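Local atomic coordinates of ORF48 (Lactococcus phage TP901-1, PDB entry 3U6X), a protein that probably forms part of the phage baseplate as its upper protein, contributing an immunoglobulin-like beta domain to the machinery that meets the host cell. Residues 51-55 and 56-60. Sequence-based numbering, arbitrary orientation.
Sequences SYDRQ and KVYVE
Y52 and V57 pack side by side on the buried face of a beta hairpin, where strand 43-53 turns back into strand 56-60. A type II turn from D53 to K56 closes the hairpin, which belongs to an immunoglobulin-like, all-antiparallel domain. The buried face is the tight part. Y52 CE1 lies 3.5 Å from V57 CG1, and V57 CG2 is almost as near. The Y52 ring reaches this methyl pair because its CG stands anti to the carbonyl carbon (chi1 -59°). Its hydroxyl goes on to the backbone oxygen of P14, while V57 also touches V16 of strand 16-22. Y52 and V57 form a non-hydrogen-bonded pair, flanked by hydrogen-bonded pairs S51-Y58 and D53-K56. Y58 N bonds S51 O at 2.7 Å. At the turn, K56 N also bonds D53 O.

The other face, with S51, D53, K56 and Y58, is partly exposed. It is loose at the turn end. There the K56 chain bends at chi3 and chi4, and its amine makes a weak, long ion pair with E7. R54 forms a salt bridge with E11. S51, D53 and Y58 still touch, with S51 CB 3.7 Å from Y58 CB. S51 and Y52 also pair with a strand of a second subunit, so the sheet continues across that interface. D53 OD1 bonds to T42 OG1 of the same neighbouring subunit. The other oxygen, OD2, takes a bond from within the hairpin. The D53 carboxylate meets the edge of the Y58 ring, with the two planes 87° apart. There Y58 OH donates to D53 OD2 at 2.6 Å, on the anti side of the carboxylate.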
loop_
_atom_site.group_PDB
_atom_site.type_symbol
_atom_site.label_atom_id
_atom_site.label_comp_id
_atom_site.label_asym_id
_atom_site.label_seq_id
_atom_site.Cartn_x
_atom_site.Cartn_y
_atom_site.Cartn_z
ATOM N N SER V 51 22.536 -2.763 51.242
ATOM C CA SER V 51 23.100 -4.093 51.382
ATOM C C SER V 51 22.051 -5.080 50.813
ATOM O O SER V 51 20.855 -4.921 51.085
ATOM C CB SER V 51 23.297 -4.355 52.872
ATOM O OG SER V 51 24.384 -5.224 53.098
ATOM N N TYR V 52 22.494 -6.116 50.071
ATOM C CA TYR V 52 21.554 -7.039 49.428
ATOM C C TYR V 52 21.773 -8.535 49.579
ATOM O O TYR V 52 22.872 -9.059 49.344
ATOM C CB TYR V 52 21.505 -6.751 47.908
ATOM C CG TYR V 52 21.099 -5.351 47.517
ATOM C CD1 TYR V 52 19.772 -5.042 47.257
ATOM C CD2 TYR V 52 22.050 -4.341 47.371
ATOM C CE1 TYR V 52 19.393 -3.762 46.866
ATOM C CE2 TYR V 52 21.678 -3.050 47.023
ATOM C CZ TYR V 52 20.349 -2.772 46.748
ATOM O OH TYR V 52 19.946 -1.526 46.366
ATOM N N ASP V 53 20.665 -9.227 49.823
ATOM C CA ASP V 53 20.526 -10.685 49.806
ATOM C C ASP V 53 19.445 -10.999 48.759
ATOM O O ASP V 53 18.826 -10.053 48.236
ATOM C CB ASP V 53 20.124 -11.228 51.185
ATOM C CG ASP V 53 21.283 -11.485 52.134
ATOM O OD1 ASP V 53 22.442 -11.636 51.649
ATOM O OD2 ASP V 53 21.036 -11.559 53.360
ATOM N N ARG V 54 19.214 -12.297 48.434
ATOM C CA ARG V 54 18.154 -12.713 47.495
ATOM C C ARG V 54 16.808 -12.168 47.978
ATOM O O ARG V 54 16.402 -12.457 49.099
ATOM C CB ARG V 54 18.096 -14.248 47.384
ATOM C CG ARG V 54 17.970 -14.796 45.963
ATOM C CD ARG V 54 16.541 -15.025 45.507
ATOM N NE ARG V 54 15.987 -16.297 45.976
ATOM C CZ ARG V 54 15.000 -16.970 45.385
ATOM N NH1 ARG V 54 14.476 -16.536 44.245
ATOM N NH2 ARG V 54 14.541 -18.090 45.921
ATOM N N GLN V 55 16.190 -11.287 47.191
ATOM C CA GLN V 55 14.876 -10.669 47.464
ATOM C C GLN V 55 14.754 -9.927 48.798
ATOM O O GLN V 55 13.659 -9.839 49.358
ATOM C CB GLN V 55 13.739 -11.686 47.279
ATOM C CG GLN V 55 13.716 -12.298 45.880
ATOM C CD GLN V 55 12.580 -13.261 45.650
ATOM O OE1 GLN V 55 11.900 -13.720 46.577
ATOM N NE2 GLN V 55 12.358 -13.589 44.392
ATOM N N LYS V 56 15.883 -9.368 49.279
ATOM C CA LYS V 56 15.967 -8.638 50.545
ATOM C C LYS V 56 16.955 -7.491 50.415
ATOM O O LYS V 56 18.102 -7.710 50.016
ATOM C CB LYS V 56 16.443 -9.587 51.665
ATOM C CG LYS V 56 15.402 -9.891 52.736
ATOM C CD LYS V 56 15.822 -11.063 53.657
ATOM C CE LYS V 56 15.387 -12.417 53.128
ATOM N NZ LYS V 56 13.944 -12.683 53.389
ATOM N N VAL V 57 16.510 -6.267 50.752
ATOM C CA VAL V 57 17.351 -5.077 50.777
ATOM C C VAL V 57 17.475 -4.683 52.246
ATOM O O VAL V 57 16.463 -4.527 52.931
ATOM C CB VAL V 57 16.782 -3.880 49.954
ATOM C CG1 VAL V 57 17.823 -2.782 49.807
ATOM C CG2 VAL V 57 16.307 -4.318 48.591
ATOM N N TYR V 58 18.703 -4.489 52.713
ATOM C CA TYR V 58 18.953 -3.980 54.053
ATOM C C TYR V 58 19.258 -2.487 53.911
ATOM O O TYR V 58 20.221 -2.128 53.244
ATOM C CB TYR V 58 20.084 -4.751 54.730
ATOM C CG TYR V 58 19.846 -6.244 54.739
ATOM C CD1 TYR V 58 18.991 -6.830 55.671
ATOM C CD2 TYR V 58 20.497 -7.079 53.833
ATOM C CE1 TYR V 58 18.752 -8.206 55.667
ATOM C CE2 TYR V 58 20.278 -8.455 53.831
ATOM C CZ TYR V 58 19.406 -9.014 54.749
ATOM O OH TYR V 58 19.196 -10.369 54.734
ATOM N N VAL V 59 18.360 -1.633 54.420
ATOM C CA VAL V 59 18.426 -0.177 54.332
ATOM C C VAL V 59 18.886 0.396 55.659
ATOM O O VAL V 59 18.153 0.350 56.647
ATOM C CB VAL V 59 17.063 0.419 53.896
ATOM C CG1 VAL V 59 17.175 1.913 53.644
ATOM C CG2 VAL V 59 16.516 -0.290 52.651
ATOM N N GLU V 60 20.111 0.917 55.678
ATOM C CA GLU V 60 20.713 1.558 56.844
ATOM C C GLU V 60 20.613 3.087 56.698
ATOM O O GLU V 60 21.085 3.628 55.715
ATOM C CB GLU V 60 22.166 1.126 56.997
ATOM C CG GLU V 60 22.379 0.124 58.107
ATOM C CD GLU V 60 23.441 0.535 59.103
ATOM O OE1 GLU V 60 23.067 0.878 60.246
ATOM O OE2 GLU V 60 24.641 0.529 58.739
#